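Local coordinates for phosphatidylglycerophosphatase and protein-tyrosine phosphatase 1 (Mus musculus, PDB 3RGO) that removes the terminal phosphate of phosphatidylglycerophosphate to give phosphatidylglycerol, a step on the way to the mitochondrial lipid cardiolipin, at residues L83-Q86 and A87-Q90; A108-L111 and I112-N116; K49-K53 and A54-Q58; R21-V24 and L25-V29; Y39-R42 and F43-N46. All blocks are in the same frame, centred on the assembly; numbering follows the deposited sequence.

Interaction 1: residues L83-Q86 and A87-Q90; sequences LKYQ and ALGQ
Tyr85 meets Leu88 and Gln90 along one flank of its ring, at the point where helix 72-88 stops and the chain turns toward strand 91-95. The apolar part of this contact comes from Leu88, whose CD1 methyl lies 3.6 Å from Tyr85 CD1. Gln90 supplies a polar neighbour instead. Its OE1 sits in the plane of the Tyr85 ring, 3.4 Å from Tyr85 CD1, and the amide is turned only 28° from the ring plane. The extended chain of Gln90, with CG opposite its own carbonyl carbon (chi1 -67°), carries the oxygen to that edge.

Backbone hydrogen bonds close the helix. Ala87 N gives a regular helical bond to Leu83 O (3.0 Å). A Schellman motif follows: Gln90 N reaches back to Tyr85 O at 3.0 Å, and Gly89 N bonds to Gln86 O at 3.1 Å, approaching from above the carbonyl plane. Gly89 has a positive phi of 72°, a conformation that glycine adopts readily.

The polar ends of Tyr85 and Lys84 converge on Glu57: Tyr85 OH is hydrogen-bonded to it and Lys84 forms a salt bridge. If Tyr85 were an alanine, Leu88 and the Gln90 amide would probably lose the ring they lie against, and Glu57 a hydrogen-bond partner.

Tyrosine thus suits a place with two demands. Its buried ring accepts a methyl group and, at its C-H edge, probably slightly positive, an amide oxygen, while its hydroxyl joins the helix to Glu57 of strand 57-61.

Interaction 2: residues A108-L111 and I112-N116; sequences AAYL and IQVHN
Ala108 receives the N-H of Ile112 at its carbonyl oxygen (Ile112 N to Ala108 O 2.9 Å), and Ile112 CG1 folds in beside the same oxygen. The small methyl of Ala108 suits a face packed against helices 119-129 and 137-154. Ala109 O takes Gln113 N in the next bond, at 3.0 Å.

Tyr110 makes the main side-chain contact. With CG trans to the backbone N (chi1 162°), its ring presents a face to Val114, and CG2 of Val114 stands 3.8 Å from the centroid of the Tyr110 ring, 24° off the normal, a CH-pi contact displaced toward CE1. A nearly straight bond from Val114 N to Tyr110 O (2.9 Å, 169°) fixes the valine there. The Tyr110 hydroxyl is hydrogen-bonded to Asp6. A serine replacing Tyr110 would probably leave the Val114 methyl without its aromatic face and Asp6 without this bond.

Leu111 runs alongside His115, its CD2 at the imidazole edge, 3.8 Å from His115 CD2, while His115 N bonds to Leu111 O.

Such i to i+4 pairing is characteristic of an alpha-helix; this one ends at Asn116, which leaves it with positive phi. In the protein tyrosine phosphatase fold helix 102-115 follows the phosphate-binding loop carrying the predicted nucleophile Cys96.

Interaction 3: residues K49-K53 and A54-Q58; sequences KEWKK and AGVEQ
Trp51 sets CG opposite its carbonyl carbon (chi1 -79°), which lays the indole along the turn leaving helix 48-53, against Val56; Gln58 has CG opposite its backbone N and a straight chain that carries its amide to the pyrrole end of the same ring. Both methyls of Val56 close on one corner of the benzo part: CG1 and CG2 are each 3.4 Å from Trp51 CE3, with CG1 at the ring edge, near its plane. A beta-branched residue can set two methyls against one ring atom, though a chi1 of 6° leaves Val56 nearly eclipsed, which suggests a tight fit.

Gln58 crosses the indole at about a right angle, its amide plane tilted 59° from the ring. Gln58 NE2 lies 3.6 Å from Trp51 NE1; both are donors, so they meet by packing, and the amide nitrogen bonds instead to Thr34 OG1.

The backbone makes a Schellman motif. Val56 N bonds to Trp51 O at 2.9 Å and Gly55 N to Lys52 O, both donors standing above the carbonyl planes. Gly55 takes the positive phi that glycine tolerates easily, while Ala54 puts a small methyl between the helix end and Val24 of helix 20-26.

The chemistry is therefore divided: backbone N-H groups meet carbonyls of the last helical turn, and a large buried ring fills the angle between helix 48-53 and strand 57-61 within a beta-alpha-beta unit, its benzo corner packed by valine and its pyrrole end crossed by an amide bonded to Thr34.

Interaction 4: residues R21-V24 and L25-V29; sequences RRLV and LDENV
Arg22 and Asp26, one helical turn apart, form the charged part of this helix end. The salt bridge is long, with Arg22 NE 3.7 Å from Asp26 OD2, and the oxygen lies well out of the guanidinium plane, so the pair is probably drawn together by charge alone, with no N-H aimed at the carboxylate. The bend of the arginine chain at chi2 (107°) brings its CD methylene still closer to that oxygen. Glu27 carries a second negative charge but is taken by other partners, a salt bridge to Arg4 and a hydrogen bond to Tyr2.

Apolar contacts occupy other sides. Leu25 CD1 rests over one face of the Arg21 guanidinium, toward its rim, and touches Arg21 CG at 3.5 Å, using the greasy stem of an exposed arginine. Leu23 CB faces Val29 CG2 at 4.2 Å on the buried side. Val29 O is buried here with no partner in the model, Val24 CG2 lying 3.7 Å from it.

The helix unwinds in steps. Leu25 N to Arg21 O (3.0 Å) and Asp26 N to Arg22 O (2.9 Å) are helical; Glu27 N makes only weak bonds to Arg22 O and Leu23 O. Val29 N then reaches back six residues to Leu23 O at 3.1 Å. Just before Val29, Asn28 has positive phi, which asparagine accepts more easily than most residues, and its CA-H makes a bent C-H...O contact with Val24 O (Asn28 CA to Val24 O 3.2 Å).

The turn hands the chain from helix 20-26 to strand 29-35: Leu23 and Val29 pack on Tyr93 of strand 91-95, Val24 on Ala54 and Val56, and Asn28 pairs by backbone with Cys91.

Interaction 5: residues Y39-R42 and F43-N46; sequences YETR and FLCN
Thr41 overlaps Leu44 through its hydroxyl oxygen: Thr41 OG1 lies 3.7 Å from Leu44 CD2, the two side chains meeting at about a right angle. A chi1 of -170°, trans to the backbone N, places the oxygen there. Leu44 also brings its CB to 3.3 Å from Thr41 O, but its torsions are strained (chi1 -106°), so the position of its methyls, and with it this modest contact, is less certain.

A type I beta turn from Thr41 to Leu44 sets the spacing. Leu44 N bonds to Thr41 O at 3.1 Å, coming from above the carbonyl plane, and Cys45 N follows with a weak bond to Arg42 O.

Phe43 places CG between its backbone N and carbonyl carbon (chi1 84°), folding the ring back so that its edge comes loosely toward Glu40 O, 4.1 Å from Phe43 CD1. Arg42 forms a salt bridge with Glu37.

The turn belongs to the loop between strand 29-35 and helix 48-53. Thr41, probably suited by its small size, touches Leu14, as does Cys45; its side chain is about 8 Å from that of the predicted nucleophile Cys96. The Asn46 amide nitrogen is hydrogen-bonded to the Thr20 hydroxyl where helix 20-26 begins.

In the fold
From the N terminus the five contacts follow in series, each between adjoining segments; none nests within or crosses another. Interaction 4 closes the turn from helix 20-26 into strand 29-35. Interaction 5 shapes the loop after that strand, and interaction 3 ends helix 48-53 on the way into strand 57-61. Interaction 3 touches both earlier contacts, through Val24 and Asn46. Interaction 1 then caps helix 72-88 before strand 91-95, joined to interaction 3 by Lys84 and Tyr85 at Glu57 and lying beside Asn28 of interaction 4. Interaction 2 finishes helix 102-115, packed on interaction 1 through Leu83; its centre is about 30 Å from that of interaction 5.

Interaction 1: residues L83-Q86 and A87-Q90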
loop_
_atom_site.group_PDB
_atom_site.type_symbol
_atom_site.label_atom_id
_atom_site.label_comp_id
_atom_site.label_asym_id
_atom_site.label_seq_id
_atom_site.Cartn_x
_atom_site.Cartn_y
_atom_site.Cartn_z
ATOM N N LEU A 83 6.836 -5.333 4.848
ATOM C CA LEU A 83 7.388 -6.104 5.959
ATOM C C LEU A 83 8.886 -5.872 6.090
ATOM O O LEU A 83 9.435 -5.878 7.196
ATOM C CB LEU A 83 7.084 -7.591 5.784
ATOM C CG LEU A 83 5.600 -7.973 5.835
ATOM C CD1 LEU A 83 5.403 -9.463 5.589
ATOM C CD2 LEU A 83 4.989 -7.571 7.169
ATOM N N LYS A 84 9.544 -5.679 4.951
ATOM C CA LYS A 84 10.946 -5.288 4.926
ATOM C C LYS A 84 11.161 -4.068 5.810
ATOM O O LYS A 84 12.064 -4.043 6.643
ATOM C CB LYS A 84 11.377 -4.976 3.490
ATOM C CG LYS A 84 12.730 -4.292 3.360
ATOM C CD LYS A 84 12.979 -3.867 1.917
ATOM C CE LYS A 84 14.322 -3.180 1.754
ATOM N NZ LYS A 84 14.601 -2.875 0.324
ATOM N N TYR A 85 10.319 -3.055 5.635
ATOM C CA TYR A 85 10.457 -1.828 6.417
ATOM C C TYR A 85 9.927 -1.945 7.849
ATOM O O TYR A 85 10.428 -1.276 8.751
ATOM C CB TYR A 85 9.889 -0.618 5.665
ATOM C CG TYR A 85 10.852 -0.159 4.594
ATOM C CD1 TYR A 85 11.972 0.597 4.926
ATOM C CD2 TYR A 85 10.679 -0.530 3.266
ATOM C CE1 TYR A 85 12.877 0.992 3.963
ATOM C CE2 TYR A 85 11.578 -0.136 2.295
ATOM C CZ TYR A 85 12.676 0.622 2.650
ATOM O OH TYR A 85 13.575 1.017 1.689
ATOM N N GLN A 86 8.939 -2.808 8.060
ATOM C CA GLN A 86 8.484 -3.099 9.418
ATOM C C GLN A 86 9.624 -3.647 10.275
ATOM O O GLN A 86 9.752 -3.293 11.447
ATOM C CB GLN A 86 7.320 -4.091 9.421
ATOM C CG GLN A 86 6.866 -4.462 10.828
ATOM C CD GLN A 86 5.854 -5.591 10.845
ATOM O OE1 GLN A 86 4.664 -5.380 10.605
ATOM N NE2 GLN A 86 6.321 -6.796 11.145
ATOM N N ALA A 87 10.439 -4.518 9.686
ATOM C CA ALA A 87 11.586 -5.102 10.382
ATOM C C ALA A 87 12.642 -4.055 10.709
ATOM O O ALA A 87 13.442 -4.229 11.632
ATOM C CB ALA A 87 12.198 -6.222 9.552
ATOM N N LEU A 88 12.647 -2.971 9.939
ATOM C CA LEU A 88 13.615 -1.895 10.122
ATOM C C LEU A 88 13.068 -0.832 11.067
ATOM O O LEU A 88 13.773 0.107 11.423
ATOM C CB LEU A 88 13.941 -1.242 8.776
ATOM C CG LEU A 88 14.599 -2.100 7.695
ATOM C CD1 LEU A 88 14.535 -1.414 6.339
ATOM C CD2 LEU A 88 16.029 -2.402 8.079
ATOM N N GLY A 89 11.801 -0.972 11.452
ATOM C CA GLY A 89 11.154 0.009 12.305
ATOM C C GLY A 89 10.865 1.310 11.581
ATOM O O GLY A 89 10.712 2.361 12.205
ATOM N N GLN A 90 10.790 1.238 10.255
ATOM C CA GLN A 90 10.561 2.421 9.437
ATOM C C GLN A 90 9.200 2.312 8.767
ATOM O O GLN A 90 8.523 1.297 8.903
ATOM C CB GLN A 90 11.687 2.597 8.415
ATOM C CG GLN A 90 13.026 2.937 9.069
ATOM C CD GLN A 90 14.216 2.728 8.151
ATOM O OE1 GLN A 90 14.069 2.303 7.005
ATOM N NE2 GLN A 90 15.410 3.019 8.659
#

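Interaction 2: residues A108-L111 and I112-N116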
loop_
_atom_site.group_PDB
_atom_site.type_symbol
_atom_site.label_atom_id
_atom_site.label_comp_id
_atom_site.label_asym_id
_atom_site.label_seq_id
_atom_site.Cartn_x
_atom_site.Cartn_y
_atom_site.Cartn_z
ATOM N N ALA A 108 -5.017 -3.504 2.478
ATOM C CA ALA A 108 -5.835 -4.627 2.925
ATOM C C ALA A 108 -5.046 -5.929 2.903
ATOM O O ALA A 108 -5.126 -6.726 3.835
ATOM C CB ALA A 108 -7.108 -4.756 2.062
ATOM N N ALA A 109 -4.284 -6.149 1.838
ATOM C CA ALA A 109 -3.516 -7.378 1.720
ATOM C C ALA A 109 -2.462 -7.454 2.824
ATOM O O ALA A 109 -2.283 -8.495 3.453
ATOM C CB ALA A 109 -2.869 -7.474 0.343
ATOM N N TYR A 110 -1.775 -6.339 3.050
ATOM C CA TYR A 110 -0.818 -6.217 4.146
ATOM C C TYR A 110 -1.438 -6.634 5.481
ATOM O O TYR A 110 -0.888 -7.478 6.188
ATOM C CB TYR A 110 -0.299 -4.775 4.220
ATOM C CG TYR A 110 0.357 -4.394 5.527
ATOM C CD1 TYR A 110 1.673 -4.747 5.797
ATOM C CD2 TYR A 110 -0.339 -3.668 6.488
ATOM C CE1 TYR A 110 2.277 -4.398 6.998
ATOM C CE2 TYR A 110 0.250 -3.311 7.681
ATOM C CZ TYR A 110 1.558 -3.679 7.935
ATOM O OH TYR A 110 2.147 -3.324 9.127
ATOM N N LEU A 111 -2.586 -6.046 5.819
ATOM C CA LEU A 111 -3.259 -6.354 7.079
ATOM C C LEU A 111 -3.707 -7.812 7.164
ATOM O O LEU A 111 -3.618 -8.445 8.225
ATOM C CB LEU A 111 -4.449 -5.418 7.290
ATOM C CG LEU A 111 -4.094 -3.941 7.496
ATOM C CD1 LEU A 111 -5.354 -3.091 7.514
ATOM C CD2 LEU A 111 -3.282 -3.742 8.776
ATOM N N ILE A 112 -4.203 -8.343 6.052
ATOM C CA ILE A 112 -4.596 -9.744 6.012
ATOM C C ILE A 112 -3.435 -10.637 6.422
ATOM O O ILE A 112 -3.583 -11.518 7.268
ATOM C CB ILE A 112 -5.103 -10.153 4.615
ATOM C CG1 ILE A 112 -6.465 -9.501 4.343
ATOM C CG2 ILE A 112 -5.201 -11.670 4.501
ATOM C CD1 ILE A 112 -6.962 -9.664 2.916
ATOM N N GLN A 113 -2.275 -10.397 5.825
ATOM C CA GLN A 113 -1.111 -11.222 6.090
ATOM C C GLN A 113 -0.594 -11.007 7.507
ATOM O O GLN A 113 -0.331 -11.967 8.226
ATOM C CB GLN A 113 -0.000 -10.946 5.076
ATOM C CG GLN A 113 1.324 -11.602 5.460
ATOM C CD GLN A 113 2.224 -11.838 4.272
ATOM O OE1 GLN A 113 1.776 -11.822 3.128
ATOM N NE2 GLN A 113 3.507 -12.060 4.537
ATOM N N VAL A 114 -0.459 -9.746 7.904
ATOM C CA VAL A 114 0.062 -9.409 9.224
ATOM C C VAL A 114 -0.799 -9.963 10.360
ATOM O O VAL A 114 -0.275 -10.452 11.364
ATOM C CB VAL A 114 0.217 -7.880 9.391
ATOM C CG1 VAL A 114 0.522 -7.521 10.843
ATOM C CG2 VAL A 114 1.307 -7.359 8.467
ATOM N N HIS A 115 -2.119 -9.902 10.202
ATOM C CA HIS A 115 -3.014 -10.280 11.298
ATOM C C HIS A 115 -3.726 -11.613 11.104
ATOM O O HIS A 115 -4.464 -12.064 11.983
ATOM C CB HIS A 115 -4.047 -9.179 11.533
ATOM C CG HIS A 115 -3.448 -7.860 11.905
ATOM N ND1 HIS A 115 -2.891 -7.621 13.145
ATOM C CD2 HIS A 115 -3.320 -6.710 11.205
ATOM C CE1 HIS A 115 -2.452 -6.375 13.191
ATOM N NE2 HIS A 115 -2.698 -5.802 12.028
ATOM N N ASN A 116 -3.493 -12.259 9.968
ATOM C CA ASN A 116 -4.314 -13.390 9.586
ATOM C C ASN A 116 -5.793 -13.019 9.723
ATOM O O ASN A 116 -6.568 -13.745 10.340
ATOM C CB ASN A 116 -3.985 -14.616 10.451
ATOM C CG ASN A 116 -4.770 -15.840 10.041
ATOM O OD1 ASN A 116 -5.057 -16.040 8.859
ATOM N ND2 ASN A 116 -5.130 -16.669 11.019
#

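Interaction 3: residues K49-K53 and A54-Q58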
loop_
_atom_site.group_PDB
_atom_site.type_symbol
_atom_site.label_atom_id
_atom_site.label_comp_id
_atom_site.label_asym_id
_atom_site.label_seq_id
_atom_site.Cartn_x
_atom_site.Cartn_y
_atom_site.Cartn_z
ATOM N N LYS A 49 14.241 8.859 -8.341
ATOM C CA LYS A 49 15.505 9.433 -7.897
ATOM C C LYS A 49 15.304 10.502 -6.825
ATOM O O LYS A 49 16.079 10.587 -5.878
ATOM C CB LYS A 49 16.294 9.996 -9.085
ATOM C CG LYS A 49 15.429 10.451 -10.247
ATOM C CD LYS A 49 15.661 11.919 -10.587
ATOM C CE LYS A 49 14.764 12.367 -11.732
ATOM N NZ LYS A 49 14.886 13.825 -12.010
ATOM N N GLU A 50 14.259 11.311 -6.971
ATOM C CA GLU A 50 13.938 12.310 -5.956
ATOM C C GLU A 50 13.554 11.634 -4.639
ATOM O O GLU A 50 13.705 12.212 -3.562
ATOM C CB GLU A 50 12.832 13.249 -6.442
ATOM C CG GLU A 50 13.288 14.208 -7.543
ATOM C CD GLU A 50 12.162 15.069 -8.079
ATOM O OE1 GLU A 50 11.100 14.518 -8.436
ATOM O OE2 GLU A 50 12.345 16.303 -8.153
ATOM N N TRP A 51 13.069 10.401 -4.725
ATOM C CA TRP A 51 12.823 9.617 -3.523
ATOM C C TRP A 51 14.140 9.135 -2.906
ATOM O O TRP A 51 14.338 9.230 -1.693
ATOM C CB TRP A 51 11.908 8.425 -3.819
ATOM C CG TRP A 51 10.444 8.765 -3.913
ATOM C CD1 TRP A 51 9.628 8.587 -4.995
ATOM C CD2 TRP A 51 9.622 9.325 -2.881
ATOM N NE1 TRP A 51 8.350 9.000 -4.700
ATOM C CE2 TRP A 51 8.320 9.458 -3.409
ATOM C CE3 TRP A 51 9.859 9.723 -1.562
ATOM C CZ2 TRP A 51 7.262 9.974 -2.664
ATOM C CZ3 TRP A 51 8.806 10.239 -0.825
ATOM C CH2 TRP A 51 7.524 10.359 -1.379
ATOM N N LYS A 52 15.031 8.607 -3.742
ATOM C CA LYS A 52 16.343 8.166 -3.276
ATOM C C LYS A 52 17.046 9.279 -2.505
ATOM O O LYS A 52 17.572 9.052 -1.414
ATOM C CB LYS A 52 17.225 7.730 -4.448
ATOM C CG LYS A 52 16.779 6.458 -5.151
ATOM C CD LYS A 52 17.867 5.953 -6.093
ATOM C CE LYS A 52 18.346 7.057 -7.027
ATOM N NZ LYS A 52 19.474 6.613 -7.893
ATOM N N LYS A 53 17.054 10.476 -3.089
ATOM C CA LYS A 53 17.667 11.646 -2.465
ATOM C C LYS A 53 17.189 11.837 -1.029
ATOM O O LYS A 53 17.977 12.160 -0.139
ATOM C CB LYS A 53 17.367 12.910 -3.279
ATOM C CG LYS A 53 18.363 13.210 -4.393
ATOM C CD LYS A 53 18.379 12.117 -5.451
ATOM C CE LYS A 53 19.156 12.549 -6.687
ATOM N NZ LYS A 53 19.103 11.519 -7.763
ATOM N N ALA A 54 15.893 11.641 -0.811
ATOM C CA ALA A 54 15.307 11.790 0.517
ATOM C C ALA A 54 15.479 10.523 1.343
ATOM O O ALA A 54 15.008 10.444 2.476
ATOM C CB ALA A 54 13.837 12.165 0.412
ATOM N N GLY A 55 16.143 9.528 0.766
ATOM C CA GLY A 55 16.426 8.293 1.474
ATOM C C GLY A 55 15.264 7.314 1.519
ATOM O O GLY A 55 15.218 6.442 2.385
ATOM N N VAL A 56 14.318 7.451 0.598
ATOM C CA VAL A 56 13.225 6.484 0.529
ATOM C C VAL A 56 13.231 5.661 -0.758
ATOM O O VAL A 56 13.413 6.188 -1.853
ATOM C CB VAL A 56 11.834 7.127 0.786
ATOM C CG1 VAL A 56 11.942 8.623 0.903
ATOM C CG2 VAL A 56 10.819 6.703 -0.282
ATOM N N GLU A 57 13.047 4.356 -0.598
ATOM C CA GLU A 57 12.987 3.432 -1.718
ATOM C C GLU A 57 11.563 3.359 -2.265
ATOM O O GLU A 57 10.605 3.199 -1.503
ATOM C CB GLU A 57 13.438 2.041 -1.267
ATOM C CG GLU A 57 13.498 1.004 -2.376
ATOM C CD GLU A 57 13.845 -0.380 -1.850
ATOM O OE1 GLU A 57 13.907 -0.546 -0.613
ATOM O OE2 GLU A 57 14.050 -1.301 -2.672
ATOM N N GLN A 58 11.431 3.470 -3.583
ATOM C CA GLN A 58 10.124 3.396 -4.229
ATOM C C GLN A 58 9.914 2.043 -4.892
ATOM O O GLN A 58 10.766 1.570 -5.646
ATOM C CB GLN A 58 9.964 4.505 -5.276
ATOM C CG GLN A 58 8.606 4.493 -5.988
ATOM C CD GLN A 58 8.483 5.570 -7.053
ATOM O OE1 GLN A 58 9.312 5.657 -7.960
ATOM N NE2 GLN A 58 7.444 6.392 -6.951
#

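Interaction 4: residues R21-V24 and L25-V29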
loop_
_atom_site.group_PDB
_atom_site.type_symbol
_atom_site.label_atom_id
_atom_site.label_comp_id
_atom_site.label_asym_id
_atom_site.label_seq_id
_atom_site.Cartn_x
_atom_site.Cartn_y
_atom_site.Cartn_z
ATOM N N ARG A 21 9.515 16.212 2.722
ATOM C CA ARG A 21 10.194 16.526 3.974
ATOM C C ARG A 21 9.408 16.050 5.193
ATOM O O ARG A 21 9.948 15.375 6.072
ATOM C CB ARG A 21 10.459 18.034 4.067
ATOM C CG ARG A 21 11.115 18.471 5.362
ATOM C CD ARG A 21 11.404 19.970 5.357
ATOM N NE ARG A 21 12.069 20.397 6.585
ATOM C CZ ARG A 21 11.432 20.714 7.709
ATOM N NH1 ARG A 21 10.108 20.649 7.763
ATOM N NH2 ARG A 21 12.117 21.091 8.781
ATOM N N ARG A 22 8.130 16.411 5.241
ATOM C CA ARG A 22 7.259 16.023 6.346
ATOM C C ARG A 22 7.117 14.505 6.459
ATOM O O ARG A 22 7.167 13.944 7.555
ATOM C CB ARG A 22 5.880 16.661 6.171
ATOM C CG ARG A 22 4.778 16.008 6.991
ATOM C CD ARG A 22 4.353 16.884 8.157
ATOM N NE ARG A 22 3.156 16.363 8.813
ATOM C CZ ARG A 22 2.444 17.034 9.713
ATOM N NH1 ARG A 22 2.806 18.261 10.067
ATOM N NH2 ARG A 22 1.368 16.480 10.255
ATOM N N LEU A 23 6.935 13.843 5.322
ATOM C CA LEU A 23 6.740 12.398 5.309
ATOM C C LEU A 23 7.942 11.647 5.871
ATOM O O LEU A 23 7.788 10.698 6.639
ATOM C CB LEU A 23 6.430 11.912 3.893
ATOM C CG LEU A 23 5.047 12.298 3.369
ATOM C CD1 LEU A 23 4.876 11.874 1.916
ATOM C CD2 LEU A 23 3.968 11.684 4.248
ATOM N N VAL A 24 9.137 12.083 5.488
ATOM C CA VAL A 24 10.366 11.403 5.883
ATOM C C VAL A 24 10.758 11.689 7.333
ATOM O O VAL A 24 11.081 10.776 8.089
ATOM C CB VAL A 24 11.535 11.786 4.953
ATOM C CG1 VAL A 24 12.848 11.239 5.491
ATOM C CG2 VAL A 24 11.272 11.285 3.541
ATOM N N LEU A 25 10.725 12.961 7.716
ATOM C CA LEU A 25 11.136 13.363 9.056
ATOM C C LEU A 25 10.074 13.054 10.110
ATOM O O LEU A 25 10.385 12.522 11.175
ATOM C CB LEU A 25 11.485 14.852 9.080
ATOM C CG LEU A 25 12.600 15.278 8.124
ATOM C CD1 LEU A 25 12.700 16.792 8.052
ATOM C CD2 LEU A 25 13.926 14.666 8.543
ATOM N N ASP A 26 8.823 13.387 9.811
ATOM C CA ASP A 26 7.747 13.254 10.791
ATOM C C ASP A 26 7.110 11.862 10.837
ATOM O O ASP A 26 6.765 11.373 11.913
ATOM C CB ASP A 26 6.671 14.317 10.552
ATOM C CG ASP A 26 7.191 15.727 10.756
ATOM O OD1 ASP A 26 8.331 15.876 11.246
ATOM O OD2 ASP A 26 6.463 16.685 10.427
ATOM N N GLU A 27 6.953 11.231 9.677
ATOM C CA GLU A 27 6.284 9.933 9.601
ATOM C C GLU A 27 7.270 8.781 9.418
ATOM O O GLU A 27 6.864 7.627 9.290
ATOM C CB GLU A 27 5.261 9.922 8.460
ATOM C CG GLU A 27 4.276 11.079 8.483
ATOM C CD GLU A 27 3.322 11.025 9.660
ATOM O OE1 GLU A 27 3.400 10.063 10.454
ATOM O OE2 GLU A 27 2.492 11.948 9.791
ATOM N N ASN A 28 8.560 9.109 9.393
ATOM C CA ASN A 28 9.633 8.125 9.239
ATOM C C ASN A 28 9.511 7.276 7.974
ATOM O O ASN A 28 9.973 6.134 7.936
ATOM C CB ASN A 28 9.732 7.225 10.477
ATOM C CG ASN A 28 11.075 6.511 10.576
ATOM O OD1 ASN A 28 11.240 5.572 11.360
ATOM N ND2 ASN A 28 12.040 6.953 9.776
ATOM N N VAL A 29 8.892 7.841 6.942
ATOM C CA VAL A 29 8.729 7.137 5.676
ATOM C C VAL A 29 10.074 6.892 4.999
ATOM O O VAL A 29 10.782 7.836 4.644
ATOM C CB VAL A 29 7.824 7.921 4.704
ATOM C CG1 VAL A 29 7.871 7.300 3.318
ATOM C CG2 VAL A 29 6.393 7.979 5.227
#

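Interaction 5: residues Y39-R42 and F43-N46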
loop_
_atom_site.group_PDB
_atom_site.type_symbol
_atom_site.label_atom_id
_atom_site.label_comp_id
_atom_site.label_asym_id
_atom_site.label_seq_id
_atom_site.Cartn_x
_atom_site.Cartn_y
_atom_site.Cartn_z
ATOM N N TYR A 39 1.409 9.119 -16.271
ATOM C CA TYR A 39 2.263 10.125 -16.891
ATOM C C TYR A 39 1.650 11.519 -16.812
ATOM O O TYR A 39 2.354 12.525 -16.904
ATOM C CB TYR A 39 2.523 9.763 -18.355
ATOM C CG TYR A 39 2.934 8.323 -18.566
ATOM C CD1 TYR A 39 4.262 7.936 -18.454
ATOM C CD2 TYR A 39 1.993 7.351 -18.877
ATOM C CE1 TYR A 39 4.643 6.622 -18.647
ATOM C CE2 TYR A 39 2.364 6.033 -19.071
ATOM C CZ TYR A 39 3.690 5.675 -18.956
ATOM O OH TYR A 39 4.065 4.365 -19.148
ATOM N N GLU A 40 0.335 11.573 -16.637
ATOM C CA GLU A 40 -0.382 12.840 -16.645
ATOM C C GLU A 40 -0.270 13.569 -15.313
ATOM O O GLU A 40 -0.578 14.757 -15.220
ATOM C CB GLU A 40 -1.850 12.602 -16.987
ATOM C CG GLU A 40 -2.117 11.222 -17.560
ATOM C CD GLU A 40 -3.181 11.241 -18.634
ATOM O OE1 GLU A 40 -3.613 12.348 -19.018
ATOM O OE2 GLU A 40 -3.579 10.151 -19.097
ATOM N N THR A 41 0.180 12.860 -14.283
ATOM C CA THR A 41 0.199 13.420 -12.939
ATOM C C THR A 41 1.573 13.359 -12.277
ATOM O O THR A 41 1.742 13.814 -11.146
ATOM C CB THR A 41 -0.823 12.705 -12.037
ATOM O OG1 THR A 41 -0.959 13.421 -10.805
ATOM C CG2 THR A 41 -0.378 11.278 -11.750
ATOM N N ARG A 42 2.557 12.808 -12.981
ATOM C CA ARG A 42 3.871 12.572 -12.384
ATOM C C ARG A 42 4.690 13.846 -12.162
ATOM O O ARG A 42 5.727 13.812 -11.501
ATOM C CB ARG A 42 4.674 11.557 -13.207
ATOM C CG ARG A 42 5.896 10.997 -12.477
ATOM C CD ARG A 42 6.577 9.909 -13.290
ATOM N NE ARG A 42 7.651 9.245 -12.554
ATOM C CZ ARG A 42 8.945 9.504 -12.717
ATOM N NH1 ARG A 42 9.334 10.420 -13.595
ATOM N NH2 ARG A 42 9.851 8.845 -12.005
ATOM N N PHE A 43 4.231 14.968 -12.709
ATOM C CA PHE A 43 4.918 16.235 -12.479
ATOM C C PHE A 43 4.650 16.726 -11.058
ATOM O O PHE A 43 5.383 17.561 -10.526
ATOM C CB PHE A 43 4.503 17.288 -13.514
ATOM C CG PHE A 43 3.227 18.013 -13.178
ATOM C CD1 PHE A 43 1.996 17.468 -13.503
ATOM C CD2 PHE A 43 3.262 19.250 -12.552
ATOM C CE1 PHE A 43 0.826 18.135 -13.197
ATOM C CE2 PHE A 43 2.095 19.925 -12.248
ATOM C CZ PHE A 43 0.875 19.366 -12.570
ATOM N N LEU A 44 3.599 16.187 -10.451
ATOM C CA LEU A 44 3.208 16.533 -9.089
ATOM C C LEU A 44 4.033 15.778 -8.058
ATOM O O LEU A 44 4.202 16.235 -6.927
ATOM C CB LEU A 44 1.733 16.194 -8.874
ATOM C CG LEU A 44 0.719 17.336 -8.826
ATOM C CD1 LEU A 44 1.297 18.613 -9.408
ATOM C CD2 LEU A 44 -0.554 16.927 -9.546
ATOM N N CYS A 45 4.540 14.615 -8.453
ATOM C CA CYS A 45 5.184 13.704 -7.517
ATOM C C CYS A 45 6.685 13.595 -7.746
ATOM O O CYS A 45 7.197 13.965 -8.807
ATOM C CB CYS A 45 4.552 12.316 -7.629
ATOM S SG CYS A 45 2.753 12.328 -7.553
ATOM N N ASN A 46 7.386 13.084 -6.739
ATOM C CA ASN A 46 8.794 12.761 -6.883
ATOM C C ASN A 46 8.994 11.703 -7.954
ATOM O O ASN A 46 8.143 10.838 -8.156
ATOM C CB ASN A 46 9.369 12.233 -5.568
ATOM C CG ASN A 46 9.482 13.303 -4.508
ATOM O OD1 ASN A 46 9.415 14.495 -4.800
ATOM N ND2 ASN A 46 9.663 12.879 -3.264
#